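Local structure of Myo-inositol phosphohydrolase (Mitsuokella multacida, 4WU3) at residues Ala450-Asp455 with Tyr504-Ala509; Met80-Gly85 with Lys263-Asp268; Thr381-Asp386 with Pro560-Gly565; Ile52-Val57 with Phe174-Asn179. The protein probably removes phosphate groups from inositol phosphates, as a phytase of the protein tyrosine phosphatase-like family, and binds inositol-(1,3,4,5)-tetrakisphosphate. The protein carries 2 engineered substitutions. All coordinates share one frame; numbering follows the deposited sequence.

Contact 1: Ala450-Asp455 with Tyr504-Ala509; sequences AEVLKD and YYRIAA
Val-452 and Leu-453 of helix 449-463 meet Arg-506 and Ala-508 of strand 503-509, an outermost strand of the five-stranded mixed sheet in this PTP-like fold. The short helix and strand segments run steeply across each other, at 104°, with their axes 9.5 Å apart. Arg-506 and Val-452 make the two largest contributions. The arginine CG stands anti to the backbone N (chi1 -179°) and the chain then bends at chi2, which brings the guanidinium up to Val-452 and Leu-453. Val-452 approaches it at a slant, with CG1 3.7 Å from Arg-506 NH2. Leu-453 runs past in the opposite sense, and its CD2 lies 3.8 Å from Arg-506 NH1. Both methyls meet the guanidinium obliquely, so the charged group is flanked by hydrocarbon while its N-H groups find polar partners outside the two segments. NH1 forms a salt bridge with Glu-456, one turn further along the same helix, and NH2 donates to the carbonyl of Arg-422; these bonds fix the rotation of a buried cation. NH1 also gives a weak bond to Tyr-504 OH at 3.3 Å, bent to 136°, and that hydroxyl is hydrogen-bonded to Asp-420. Further along the strand, Ala-508 is the centre of an inverse gamma turn and offers only a methyl to the helix: its CB sits 4.1 Å from CG2 of Val-452, the branch beside that residue's backbone N.

Contact 2: Met80-Gly85 with Lys263-Asp268; sequences MPTRKG and KDVSFD
Thr-82 and Lys-84, in the loop between strands 65-66 and 91-94, rest against Asp-264 and Val-265, just ahead of helix 267-276. The van der Waals packing centres on buried Val-265, whose two methyls divide the work. CG1 meets Thr-82 CG2 at 4.1 Å, the two side chains slanting across one another, while CG2 packs against the carbonyl O of Lys-84 at 3.7 Å. Within the loop the polar element is an ST turn: Thr-82 OG1 accepts from the backbone N of Lys-84 at 3.1 Å, nearly straight at 160°. The hydroxyl reaches it because OG1 stands anti to the threonine's own backbone N (chi1 177°), which leaves CG2 for the valine. With an alanine at Thr-82, the amide of Lys-84 would probably lose this intraloop acceptor and Val-265 CG1 its methyl neighbour. The charged part is looser. The extended Lys-84 chain passes Asp-264 at a slant, its CE 3.9 Å from Asp-264 CB, and NZ stays 4.2 Å from OD2, too far for a salt bridge. Arg-273 of the following helix adds hydrogen bonds to the carbonyls of Thr-82 and Lys-84, and Ser-266 caps that helix by accepting from the amide of Asp-269. Packing and the arginine bonds thus tie the loop to the start of the helix, while Lys-84 and Asp-264 add chain packing and probably a weak long-range attraction.

Contact 3: Thr381-Asp386 with Pro560-Gly565; sequences TRKGLD and PDVSLG
Lys-383 aims its ammonium at both oxygens of the Asp-561 carboxylate, a forked salt bridge between two exposed side chains. It joins a type II beta turn, Arg-382 to Leu-385, to the N-cap region of helix 564-573 in the PTP-like fold. Both side chains also touch a crystal neighbour, so their positions in solution may differ. NZ lies 2.8 Å from Asp-561 OD1, on the syn lone pair, and its bond to OD2, 2.9 Å long, is weak. A bend at chi2 (-92°) turns the lysine chain across Val-562, with CD 3.9 Å from Val-562 CG2, and NZ has a further acceptor in Asn-559 OD1. The turn's positive phi at Gly-384 suits a residue without a side chain. Ser-563 caps the helix at the amide of Asp-566, and Arg-570 binds the carbonyls of Thr-381 and Lys-383. In an ST turn, Thr-381 OG1 accepts from Lys-383 N at 3.0 Å. A glycine in place of Thr-381 would probably leave that amide without its turn partner and open a gap beside buried Val-562. The threonine and valine meet tip to tip, Thr-381 CG2 lying 3.7 Å from Val-562 CG1.

Contact 4: Ile52-Val57 with Phe174-Asn179; sequences IDRADV and FDDKKN
A classic beta bulge, in which Asp-53 and Arg-54 both face Ala-133, ends strand 49-54 and meets strand 168-175 and the turn after it, at Phe-174 and Asp-176, on the surface not far from a bound inositol tetrakisphosphate. The two strands are still joined by backbone bonding between Ile-52 and Tyr-172; beyond this the chains part and water takes over. The carbonyl O of Ile-52 lies 3.7 Å from Phe-174 CB, and water 1 spans the gap through two weak bonds, to Ile-52 O and to Phe-174 N, each 3.3 Å long. With CG anti to the backbone N (chi1 -165°), the phenyl ring swings off toward Phe-137, which it meets edge-to-face, and Lys-51, with which it makes a cation-pi contact. Asp-176 OD1 lies in the plane of that ring, at its edge, and is hydrogen-bonded to Tyr-243. The polar centre is water 2, at the edge of the Arg-54 guanidinium and in its plane. It accepts from Arg-54 NH1 at 3.0 Å and donates to Asp-53 O at 3.0 Å. Arg-54 NH1 and Asp-176 OD2, 4.5 Å apart, are thus linked through solvent, not by a direct salt bridge; the guanidinium has its own salt bridge, from NH2 to Glu-101. Past Asp-176, an Asx motif folds the turn, with Lys-178 N reaching Asp-175 OD2 from above the carboxylate plane. Water 2 also donates to Asp-176 OD2, at 2.7 Å.

How the contacts relate
Contacts 2 and 3 are counterparts: each sets an ST-turn threonine and a lysine against an Asp-Val pair before a serine-capped helix, yet their centres lie 70 Å apart on opposite sides of the chain's centre. They differ in the lysine, which closes a salt bridge only in contact 3. Contact 1 is nested within the chain loop that contact 3 closes, 31 Å away between centres, whereas contacts 2 and 4 interleave along the chain. Contacts 1 and 4 lie near bound ligand: the Arg-506 side chain is about 12 Å and that of Phe-174 about 10 Å from an inositol tetrakisphosphate. The carbonyl O of Ala-509 is hydrogen-bonded to NH1 of Arg-546, a ligand-pocket residue.

Contact 1: Ala450-Asp455 with Tyr504-Ala509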
loop_
_atom_site.group_PDB
_atom_site.type_symbol
_atom_site.label_atom_id
_atom_site.label_comp_id
_atom_site.label_asym_id
_atom_site.label_seq_id
_atom_site.Cartn_x
_atom_site.Cartn_y
_atom_site.Cartn_z
ATOM N N ALA A 450 10.321 -36.898 -9.648
ATOM C CA ALA A 450 10.026 -37.257 -11.041
ATOM C C ALA A 450 9.942 -36.019 -11.937
ATOM O O ALA A 450 10.469 -36.009 -13.053
ATOM C CB ALA A 450 8.728 -38.050 -11.126
ATOM N N GLU A 451 9.264 -34.985 -11.456
ATOM C CA GLU A 451 9.120 -33.762 -12.229
ATOM C C GLU A 451 10.468 -33.066 -12.398
ATOM O O GLU A 451 10.758 -32.525 -13.468
ATOM C CB GLU A 451 8.108 -32.823 -11.574
ATOM C CG GLU A 451 6.671 -33.291 -11.725
ATOM C CD GLU A 451 5.738 -32.686 -10.687
ATOM O OE1 GLU A 451 6.201 -32.362 -9.569
ATOM O OE2 GLU A 451 4.533 -32.548 -10.988
ATOM N N VAL A 452 11.290 -33.096 -11.354
ATOM C CA VAL A 452 12.633 -32.533 -11.436
ATOM C C VAL A 452 13.444 -33.202 -12.538
ATOM O O VAL A 452 14.034 -32.524 -13.371
ATOM C CB VAL A 452 13.401 -32.668 -10.110
ATOM C CG1 VAL A 452 14.877 -32.356 -10.310
ATOM C CG2 VAL A 452 12.802 -31.741 -9.069
ATOM N N LEU A 453 13.477 -34.530 -12.551
ATOM C CA LEU A 453 14.275 -35.245 -13.548
ATOM C C LEU A 453 13.754 -35.020 -14.968
ATOM O O LEU A 453 14.544 -34.960 -15.917
ATOM C CB LEU A 453 14.331 -36.738 -13.237
ATOM C CG LEU A 453 15.130 -37.079 -11.983
ATOM C CD1 LEU A 453 14.911 -38.537 -11.600
ATOM C CD2 LEU A 453 16.605 -36.783 -12.208
ATOM N N LYS A 454 12.434 -34.898 -15.109
ATOM C CA LYS A 454 11.824 -34.629 -16.407
ATOM C C LYS A 454 12.153 -33.220 -16.906
ATOM O O LYS A 454 12.477 -33.027 -18.076
ATOM C CB LYS A 454 10.310 -34.801 -16.338
ATOM C CG LYS A 454 9.641 -34.514 -17.671
ATOM C CD LYS A 454 8.128 -34.553 -17.589
ATOM C CE LYS A 454 7.524 -34.303 -18.963
ATOM N NZ LYS A 454 6.053 -34.101 -18.895
ATOM N N ASP A 455 12.062 -32.237 -16.019
ATOM C CA ASP A 455 12.470 -30.883 -16.356
ATOM C C ASP A 455 13.942 -30.886 -16.744
ATOM O O ASP A 455 14.318 -30.285 -17.736
ATOM C CB ASP A 455 12.231 -29.938 -15.173
ATOM C CG ASP A 455 12.686 -28.509 -15.453
ATOM O OD1 ASP A 455 13.893 -28.223 -15.313
ATOM O OD2 ASP A 455 11.835 -27.662 -15.793
ATOM N N TYR A 504 25.100 -43.603 -8.548
ATOM C CA TYR A 504 24.494 -42.295 -8.451
ATOM C C TYR A 504 23.159 -42.371 -7.743
ATOM O O TYR A 504 22.375 -43.271 -7.986
ATOM C CB TYR A 504 24.310 -41.707 -9.849
ATOM C CG TYR A 504 23.633 -40.351 -9.898
ATOM C CD1 TYR A 504 24.367 -39.179 -9.715
ATOM C CD2 TYR A 504 22.275 -40.241 -10.156
ATOM C CE1 TYR A 504 23.759 -37.937 -9.770
ATOM C CE2 TYR A 504 21.656 -39.012 -10.224
ATOM C CZ TYR A 504 22.400 -37.859 -10.033
ATOM O OH TYR A 504 21.788 -36.622 -10.096
ATOM N N TYR A 505 22.912 -41.423 -6.851
ATOM C CA TYR A 505 21.606 -41.298 -6.236
ATOM C C TYR A 505 21.253 -39.816 -6.093
ATOM O O TYR A 505 22.100 -38.989 -5.771
ATOM C CB TYR A 505 21.544 -42.031 -4.884
ATOM C CG TYR A 505 20.124 -42.233 -4.408
ATOM C CD1 TYR A 505 19.408 -43.372 -4.749
ATOM C CD2 TYR A 505 19.482 -41.263 -3.651
ATOM C CE1 TYR A 505 18.093 -43.540 -4.344
ATOM C CE2 TYR A 505 18.171 -41.420 -3.241
ATOM C CZ TYR A 505 17.476 -42.557 -3.591
ATOM O OH TYR A 505 16.164 -42.693 -3.187
ATOM N N ARG A 506 19.992 -39.498 -6.352
ATOM C CA ARG A 506 19.521 -38.130 -6.383
ATOM C C ARG A 506 18.474 -37.862 -5.307
ATOM O O ARG A 506 17.466 -38.553 -5.241
ATOM C CB ARG A 506 18.897 -37.853 -7.754
ATOM C CG ARG A 506 18.376 -36.433 -7.927
ATOM C CD ARG A 506 19.519 -35.452 -8.031
ATOM N NE ARG A 506 19.069 -34.137 -8.464
ATOM C CZ ARG A 506 18.966 -33.750 -9.732
ATOM N NH1 ARG A 506 19.268 -34.579 -10.717
ATOM N NH2 ARG A 506 18.554 -32.525 -10.014
ATOM N N ILE A 507 18.715 -36.864 -4.462
ATOM C CA ILE A 507 17.665 -36.335 -3.598
ATOM C C ILE A 507 17.453 -34.870 -3.983
ATOM O O ILE A 507 18.403 -34.077 -4.026
ATOM C CB ILE A 507 18.015 -36.476 -2.096
ATOM C CG1 ILE A 507 18.198 -37.952 -1.743
ATOM C CG2 ILE A 507 16.913 -35.881 -1.231
ATOM C CD1 ILE A 507 18.780 -38.201 -0.371
ATOM N N ALA A 508 16.212 -34.518 -4.287
ATOM C CA ALA A 508 15.898 -33.188 -4.779
ATOM C C ALA A 508 15.662 -32.197 -3.630
ATOM O O ALA A 508 14.531 -31.780 -3.364
ATOM C CB ALA A 508 14.690 -33.248 -5.704
ATOM N N ALA A 509 16.745 -31.804 -2.964
ATOM C CA ALA A 509 16.652 -30.935 -1.794
ATOM C C ALA A 509 16.707 -29.475 -2.219
ATOM O O ALA A 509 17.575 -29.074 -2.986
ATOM C CB ALA A 509 17.764 -31.253 -0.803
#

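Contact 2: Met80-Gly85 with Lys263-Asp268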
loop_
_atom_site.group_PDB
_atom_site.type_symbol
_atom_site.label_atom_id
_atom_site.label_comp_id
_atom_site.label_asym_id
_atom_site.label_seq_id
_atom_site.Cartn_x
_atom_site.Cartn_y
_atom_site.Cartn_z
ATOM N N MET A 80 -32.434 -0.141 2.379
ATOM C CA MET A 80 -31.814 -1.361 2.875
ATOM C C MET A 80 -31.543 -2.321 1.736
ATOM O O MET A 80 -32.339 -2.433 0.819
ATOM C CB MET A 80 -32.704 -2.027 3.931
ATOM C CG MET A 80 -32.749 -1.276 5.257
ATOM S SD MET A 80 -31.099 -0.959 5.918
ATOM C CE MET A 80 -31.472 -0.664 7.645
ATOM N N PRO A 81 -30.396 -2.998 1.780
ATOM C CA PRO A 81 -30.155 -4.022 0.792
ATOM C C PRO A 81 -31.035 -5.239 1.044
ATOM O O PRO A 81 -31.374 -5.546 2.191
ATOM C CB PRO A 81 -28.688 -4.378 1.007
ATOM C CG PRO A 81 -28.446 -4.102 2.452
ATOM C CD PRO A 81 -29.339 -2.942 2.803
ATOM N N THR A 82 -31.403 -5.914 -0.037
ATOM C CA THR A 82 -32.141 -7.156 0.033
ATOM C C THR A 82 -31.462 -8.102 1.009
ATOM O O THR A 82 -30.240 -8.093 1.117
ATOM C CB THR A 82 -32.189 -7.818 -1.353
ATOM O OG1 THR A 82 -32.863 -9.074 -1.276
ATOM C CG2 THR A 82 -30.791 -8.038 -1.873
ATOM N N ARG A 83 -32.259 -8.911 1.713
ATOM C CA ARG A 83 -31.739 -9.917 2.644
ATOM C C ARG A 83 -31.637 -11.274 1.962
ATOM O O ARG A 83 -31.330 -12.275 2.603
ATOM C CB ARG A 83 -32.641 -10.047 3.878
ATOM C CG ARG A 83 -32.575 -8.875 4.853
ATOM C CD ARG A 83 -33.269 -9.202 6.167
ATOM N NE ARG A 83 -32.700 -10.401 6.777
ATOM C CZ ARG A 83 -31.623 -10.406 7.551
ATOM N NH1 ARG A 83 -31.166 -11.526 8.049
ATOM N NH2 ARG A 83 -30.988 -9.296 7.832
ATOM N N LYS A 84 -31.896 -11.316 0.658
ATOM C CA LYS A 84 -31.976 -12.597 -0.039
ATOM C C LYS A 84 -30.713 -13.450 0.122
ATOM O O LYS A 84 -29.592 -12.987 -0.114
ATOM C CB LYS A 84 -32.276 -12.406 -1.524
ATOM C CG LYS A 84 -32.247 -13.724 -2.274
ATOM C CD LYS A 84 -32.733 -13.597 -3.702
ATOM C CE LYS A 84 -32.964 -14.978 -4.291
ATOM N NZ LYS A 84 -33.493 -14.901 -5.678
ATOM N N GLY A 85 -30.923 -14.702 0.525
ATOM C CA GLY A 85 -29.847 -15.671 0.687
ATOM C C GLY A 85 -29.120 -15.635 2.026
ATOM O O GLY A 85 -28.341 -16.537 2.327
ATOM N N LYS A 263 -24.989 -14.735 -7.663
ATOM C CA LYS A 263 -25.887 -14.888 -8.812
ATOM C C LYS A 263 -27.145 -14.047 -8.699
ATOM O O LYS A 263 -27.700 -13.610 -9.702
ATOM C CB LYS A 263 -26.333 -16.345 -8.965
ATOM C CG LYS A 263 -25.286 -17.281 -9.529
ATOM C CD LYS A 263 -25.775 -18.723 -9.505
ATOM C CE LYS A 263 -24.648 -19.693 -9.826
ATOM N NZ LYS A 263 -25.119 -21.099 -9.956
ATOM N N ASP A 264 -27.600 -13.849 -7.470
ATOM C CA ASP A 264 -28.900 -13.253 -7.223
ATOM C C ASP A 264 -28.808 -11.890 -6.573
ATOM O O ASP A 264 -29.789 -11.159 -6.552
ATOM C CB ASP A 264 -29.712 -14.179 -6.324
ATOM C CG ASP A 264 -29.869 -15.558 -6.920
ATOM O OD1 ASP A 264 -30.152 -15.653 -8.134
ATOM O OD2 ASP A 264 -29.699 -16.545 -6.181
ATOM N N VAL A 265 -27.635 -11.550 -6.043
ATOM C CA VAL A 265 -27.469 -10.320 -5.258
ATOM C C VAL A 265 -26.309 -9.479 -5.775
ATOM O O VAL A 265 -25.249 -10.000 -6.122
ATOM C CB VAL A 265 -27.256 -10.658 -3.762
ATOM C CG1 VAL A 265 -27.106 -9.402 -2.930
ATOM C CG2 VAL A 265 -28.419 -11.493 -3.250
ATOM N N SER A 266 -26.499 -8.169 -5.811
ATOM C CA SER A 266 -25.473 -7.288 -6.342
ATOM C C SER A 266 -24.293 -7.149 -5.391
ATOM O O SER A 266 -24.410 -7.355 -4.182
ATOM C CB SER A 266 -26.051 -5.914 -6.617
ATOM O OG SER A 266 -26.314 -5.253 -5.397
ATOM N N PHE A 267 -23.152 -6.787 -5.953
ATOM C CA PHE A 267 -21.950 -6.549 -5.174
ATOM C C PHE A 267 -22.195 -5.508 -4.085
ATOM O O PHE A 267 -21.869 -5.725 -2.919
ATOM C CB PHE A 267 -20.798 -6.109 -6.091
ATOM C CG PHE A 267 -19.574 -5.682 -5.344
ATOM C CD1 PHE A 267 -18.765 -6.620 -4.724
ATOM C CD2 PHE A 267 -19.239 -4.350 -5.250
ATOM C CE1 PHE A 267 -17.647 -6.234 -4.021
ATOM C CE2 PHE A 267 -18.126 -3.956 -4.547
ATOM C CZ PHE A 267 -17.335 -4.896 -3.924
ATOM N N ASP A 268 -22.797 -4.385 -4.460
ATOM C CA ASP A 268 -23.034 -3.305 -3.504
ATOM C C ASP A 268 -23.895 -3.739 -2.318
ATOM O O ASP A 268 -23.679 -3.296 -1.196
ATOM C CB ASP A 268 -23.695 -2.121 -4.211
ATOM C CG ASP A 268 -22.730 -1.364 -5.102
ATOM O OD1 ASP A 268 -21.499 -1.540 -4.938
ATOM O OD2 ASP A 268 -23.196 -0.590 -5.965
#

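Contact 3: Thr381-Asp386 with Pro560-Gly565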
loop_
_atom_site.group_PDB
_atom_site.type_symbol
_atom_site.label_atom_id
_atom_site.label_comp_id
_atom_site.label_asym_id
_atom_site.label_seq_id
_atom_site.Cartn_x
_atom_site.Cartn_y
_atom_site.Cartn_z
ATOM N N THR A 381 35.610 -34.553 19.305
ATOM C CA THR A 381 36.143 -35.898 19.156
ATOM C C THR A 381 36.118 -36.277 17.684
ATOM O O THR A 381 35.213 -35.877 16.959
ATOM C CB THR A 381 35.336 -36.937 19.960
ATOM O OG1 THR A 381 35.849 -38.249 19.689
ATOM C CG2 THR A 381 33.850 -36.897 19.586
ATOM N N ARG A 382 37.115 -37.045 17.254
ATOM C CA ARG A 382 37.171 -37.558 15.891
ATOM C C ARG A 382 36.717 -39.004 15.857
ATOM O O ARG A 382 36.994 -39.749 14.909
ATOM C CB ARG A 382 38.587 -37.468 15.325
ATOM C CG ARG A 382 39.004 -36.086 14.838
ATOM C CD ARG A 382 40.238 -36.155 13.936
ATOM N NE ARG A 382 39.913 -36.566 12.564
ATOM C CZ ARG A 382 40.081 -35.802 11.483
ATOM N NH1 ARG A 382 39.749 -36.263 10.288
ATOM N NH2 ARG A 382 40.592 -34.580 11.587
ATOM N N LYS A 383 35.991 -39.402 16.884
ATOM C CA LYS A 383 35.576 -40.782 17.000
ATOM C C LYS A 383 34.594 -41.232 15.911
ATOM O O LYS A 383 33.551 -40.624 15.678
ATOM C CB LYS A 383 34.976 -41.011 18.379
ATOM C CG LYS A 383 34.447 -42.399 18.542
ATOM C CD LYS A 383 32.989 -42.448 18.163
ATOM C CE LYS A 383 32.593 -43.900 18.074
ATOM N NZ LYS A 383 31.130 -44.072 17.969
ATOM N N GLY A 384 34.926 -42.331 15.256
ATOM C CA GLY A 384 34.042 -42.882 14.244
ATOM C C GLY A 384 34.390 -42.430 12.829
ATOM O O GLY A 384 33.998 -43.061 11.843
ATOM N N LEU A 385 35.137 -41.339 12.727
ATOM C CA LEU A 385 35.453 -40.746 11.433
ATOM C C LEU A 385 36.237 -41.698 10.533
ATOM O O LEU A 385 36.070 -41.697 9.311
ATOM C CB LEU A 385 36.240 -39.455 11.620
ATOM C CG LEU A 385 35.498 -38.259 12.216
ATOM C CD1 LEU A 385 36.380 -37.025 12.143
ATOM C CD2 LEU A 385 34.181 -37.992 11.510
ATOM N N ASP A 386 37.087 -42.519 11.138
ATOM C CA ASP A 386 37.920 -43.443 10.368
ATOM C C ASP A 386 37.108 -44.529 9.634
ATOM O O ASP A 386 37.603 -45.154 8.695
ATOM C CB ASP A 386 38.983 -44.085 11.277
ATOM C CG ASP A 386 38.382 -44.783 12.479
ATOM O OD1 ASP A 386 37.874 -44.080 13.384
ATOM O OD2 ASP A 386 38.424 -46.030 12.524
ATOM N N PRO A 560 25.899 -42.155 17.292
ATOM C CA PRO A 560 24.939 -41.525 18.195
ATOM C C PRO A 560 25.523 -41.225 19.586
ATOM O O PRO A 560 24.926 -40.476 20.360
ATOM C CB PRO A 560 23.794 -42.544 18.261
ATOM C CG PRO A 560 24.400 -43.845 17.861
ATOM C CD PRO A 560 25.507 -43.524 16.911
ATOM N N ASP A 561 26.687 -41.787 19.889
ATOM C CA ASP A 561 27.352 -41.534 21.166
ATOM C C ASP A 561 28.149 -40.224 21.178
ATOM O O ASP A 561 28.653 -39.815 22.214
ATOM C CB ASP A 561 28.283 -42.692 21.513
ATOM C CG ASP A 561 29.273 -43.005 20.392
ATOM O OD1 ASP A 561 28.941 -42.799 19.202
ATOM O OD2 ASP A 561 30.378 -43.485 20.705
ATOM N N VAL A 562 28.266 -39.572 20.027
ATOM C CA VAL A 562 28.961 -38.290 19.955
ATOM C C VAL A 562 27.977 -37.127 20.127
ATOM O O VAL A 562 26.842 -37.194 19.666
ATOM C CB VAL A 562 29.714 -38.168 18.629
ATOM C CG1 VAL A 562 30.362 -36.796 18.512
ATOM C CG2 VAL A 562 30.749 -39.284 18.521
ATOM N N SER A 563 28.398 -36.067 20.806
ATOM C CA SER A 563 27.471 -34.970 21.120
ATOM C C SER A 563 27.036 -34.203 19.871
ATOM O O SER A 563 27.720 -34.223 18.850
ATOM C CB SER A 563 28.093 -34.014 22.137
ATOM O OG SER A 563 29.233 -33.358 21.606
ATOM N N LEU A 564 25.890 -33.533 19.942
ATOM C CA LEU A 564 25.435 -32.732 18.812
ATOM C C LEU A 564 26.508 -31.715 18.436
ATOM O O LEU A 564 26.897 -31.595 17.281
ATOM C CB LEU A 564 24.134 -32.019 19.135
ATOM C CG LEU A 564 23.618 -31.118 18.002
ATOM C CD1 LEU A 564 23.383 -31.956 16.757
ATOM C CD2 LEU A 564 22.334 -30.414 18.403
ATOM N N GLY A 565 26.996 -30.999 19.435
ATOM C CA GLY A 565 28.016 -29.989 19.224
ATOM C C GLY A 565 29.316 -30.504 18.633
ATOM O O GLY A 565 29.972 -29.794 17.863
#

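Contact 4: Ile52-Val57 with Phe174-Asn179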
loop_
_atom_site.group_PDB
_atom_site.type_symbol
_atom_site.label_atom_id
_atom_site.label_comp_id
_atom_site.label_asym_id
_atom_site.label_seq_id
_atom_site.Cartn_x
_atom_site.Cartn_y
_atom_site.Cartn_z
ATOM N N ILE A 52 -1.999 -10.714 26.012
ATOM C CA ILE A 52 -3.311 -11.311 26.141
ATOM C C ILE A 52 -4.242 -10.811 25.031
ATOM O O ILE A 52 -4.401 -9.612 24.841
ATOM C CB ILE A 52 -3.892 -10.994 27.535
ATOM C CG1 ILE A 52 -3.056 -11.686 28.622
ATOM C CG2 ILE A 52 -5.348 -11.418 27.644
ATOM C CD1 ILE A 52 -3.375 -11.250 30.038
ATOM N N ASP A 53 -4.831 -11.744 24.287
ATOM C CA ASP A 53 -5.797 -11.416 23.248
ATOM C C ASP A 53 -7.197 -11.369 23.856
ATOM O O ASP A 53 -7.928 -10.384 23.703
ATOM C CB ASP A 53 -5.783 -12.481 22.138
ATOM C CG ASP A 53 -4.507 -12.480 21.305
ATOM O OD1 ASP A 53 -3.822 -11.445 21.218
ATOM O OD2 ASP A 53 -4.204 -13.538 20.712
ATOM N N ARG A 54 -7.566 -12.464 24.527
ATOM C CA ARG A 54 -8.875 -12.605 25.160
ATOM C C ARG A 54 -8.758 -13.262 26.535
ATOM O O ARG A 54 -8.318 -14.404 26.655
ATOM C CB ARG A 54 -9.813 -13.463 24.302
ATOM C CG ARG A 54 -9.988 -13.003 22.859
ATOM C CD ARG A 54 -10.610 -11.626 22.782
ATOM N NE ARG A 54 -11.996 -11.668 23.223
ATOM C CZ ARG A 54 -12.784 -10.607 23.319
ATOM N NH1 ARG A 54 -12.338 -9.406 22.999
ATOM N NH2 ARG A 54 -14.031 -10.755 23.725
ATOM N N ALA A 55 -9.161 -12.523 27.563
ATOM C CA ALA A 55 -9.310 -13.074 28.895
ATOM C C ALA A 55 -10.411 -14.109 28.817
ATOM O O ALA A 55 -11.330 -13.968 28.018
ATOM C CB ALA A 55 -9.670 -11.972 29.892
ATOM N N ASP A 56 -10.327 -15.145 29.639
ATOM C CA ASP A 56 -11.267 -16.256 29.556
ATOM C C ASP A 56 -12.568 -15.962 30.293
ATOM O O ASP A 56 -12.630 -16.037 31.516
ATOM C CB ASP A 56 -10.651 -17.534 30.112
ATOM C CG ASP A 56 -11.286 -18.768 29.533
ATOM O OD1 ASP A 56 -12.095 -18.628 28.583
ATOM O OD2 ASP A 56 -10.978 -19.877 30.009
ATOM N N VAL A 57 -13.610 -15.657 29.526
ATOM C CA VAL A 57 -14.870 -15.185 30.079
ATOM C C VAL A 57 -16.024 -15.888 29.385
ATOM O O VAL A 57 -15.988 -16.075 28.175
ATOM C CB VAL A 57 -15.025 -13.677 29.862
ATOM C CG1 VAL A 57 -16.322 -13.189 30.471
ATOM C CG2 VAL A 57 -13.847 -12.927 30.458
ATOM N N PHE A 174 -3.392 -5.522 26.790
ATOM C CA PHE A 174 -3.515 -4.940 25.468
ATOM C C PHE A 174 -4.750 -4.079 25.366
ATOM O O PHE A 174 -5.808 -4.453 25.853
ATOM C CB PHE A 174 -3.589 -6.047 24.422
ATOM C CG PHE A 174 -3.369 -5.570 23.015
ATOM C CD1 PHE A 174 -2.095 -5.226 22.580
ATOM C CD2 PHE A 174 -4.426 -5.478 22.122
ATOM C CE1 PHE A 174 -1.881 -4.792 21.284
ATOM C CE2 PHE A 174 -4.215 -5.051 20.817
ATOM C CZ PHE A 174 -2.943 -4.709 20.398
ATOM N N ASP A 175 -4.594 -2.926 24.725
ATOM C CA ASP A 175 -5.702 -2.023 24.462
ATOM C C ASP A 175 -6.159 -2.172 23.018
ATOM O O ASP A 175 -5.416 -1.856 22.091
ATOM C CB ASP A 175 -5.292 -0.569 24.693
ATOM C CG ASP A 175 -6.448 0.394 24.463
ATOM O OD1 ASP A 175 -7.500 0.231 25.116
ATOM O OD2 ASP A 175 -6.317 1.297 23.621
ATOM N N ASP A 176 -7.390 -2.629 22.832
ATOM C CA ASP A 176 -7.913 -2.869 21.493
ATOM C C ASP A 176 -8.261 -1.588 20.754
ATOM O O ASP A 176 -8.388 -1.597 19.537
ATOM C CB ASP A 176 -9.145 -3.764 21.561
ATOM C CG ASP A 176 -8.797 -5.197 21.891
ATOM O OD1 ASP A 176 -7.697 -5.650 21.517
ATOM O OD2 ASP A 176 -9.621 -5.870 22.530
ATOM N N LYS A 177 -8.428 -0.491 21.483
ATOM C CA LYS A 177 -8.795 0.770 20.853
ATOM C C LYS A 177 -7.605 1.360 20.115
ATOM O O LYS A 177 -7.728 1.799 18.974
ATOM C CB LYS A 177 -9.317 1.769 21.886
ATOM C CG LYS A 177 -9.761 3.092 21.281
ATOM C CD LYS A 177 -10.181 4.083 22.353
ATOM C CE LYS A 177 -10.633 5.404 21.748
ATOM N NZ LYS A 177 -11.145 6.338 22.790
ATOM N N LYS A 178 -6.447 1.357 20.762
ATOM C CA LYS A 178 -5.248 1.943 20.170
ATOM C C LYS A 178 -4.282 0.892 19.651
ATOM O O LYS A 178 -3.274 1.230 19.038
ATOM C CB LYS A 178 -4.537 2.825 21.194
ATOM C CG LYS A 178 -5.420 3.934 21.734
ATOM C CD LYS A 178 -4.757 4.701 22.864
ATOM C CE LYS A 178 -5.731 5.709 23.455
ATOM N NZ LYS A 178 -5.113 6.547 24.519
ATOM N N ASN A 179 -4.595 -0.379 19.884
ATOM C CA ASN A 179 -3.685 -1.476 19.540
ATOM C C ASN A 179 -2.275 -1.226 20.075
ATOM O O ASN A 179 -1.299 -1.195 19.319
ATOM C CB ASN A 179 -3.650 -1.726 18.025
ATOM C CG ASN A 179 -4.928 -2.368 17.503
ATOM O OD1 ASN A 179 -5.328 -2.126 16.367
ATOM N ND2 ASN A 179 -5.574 -3.185 18.326
HETATM O O HOH W 1 -5.953 -7.619 26.992
HETATM O O HOH W 2 -9.651 -8.536 22.010
#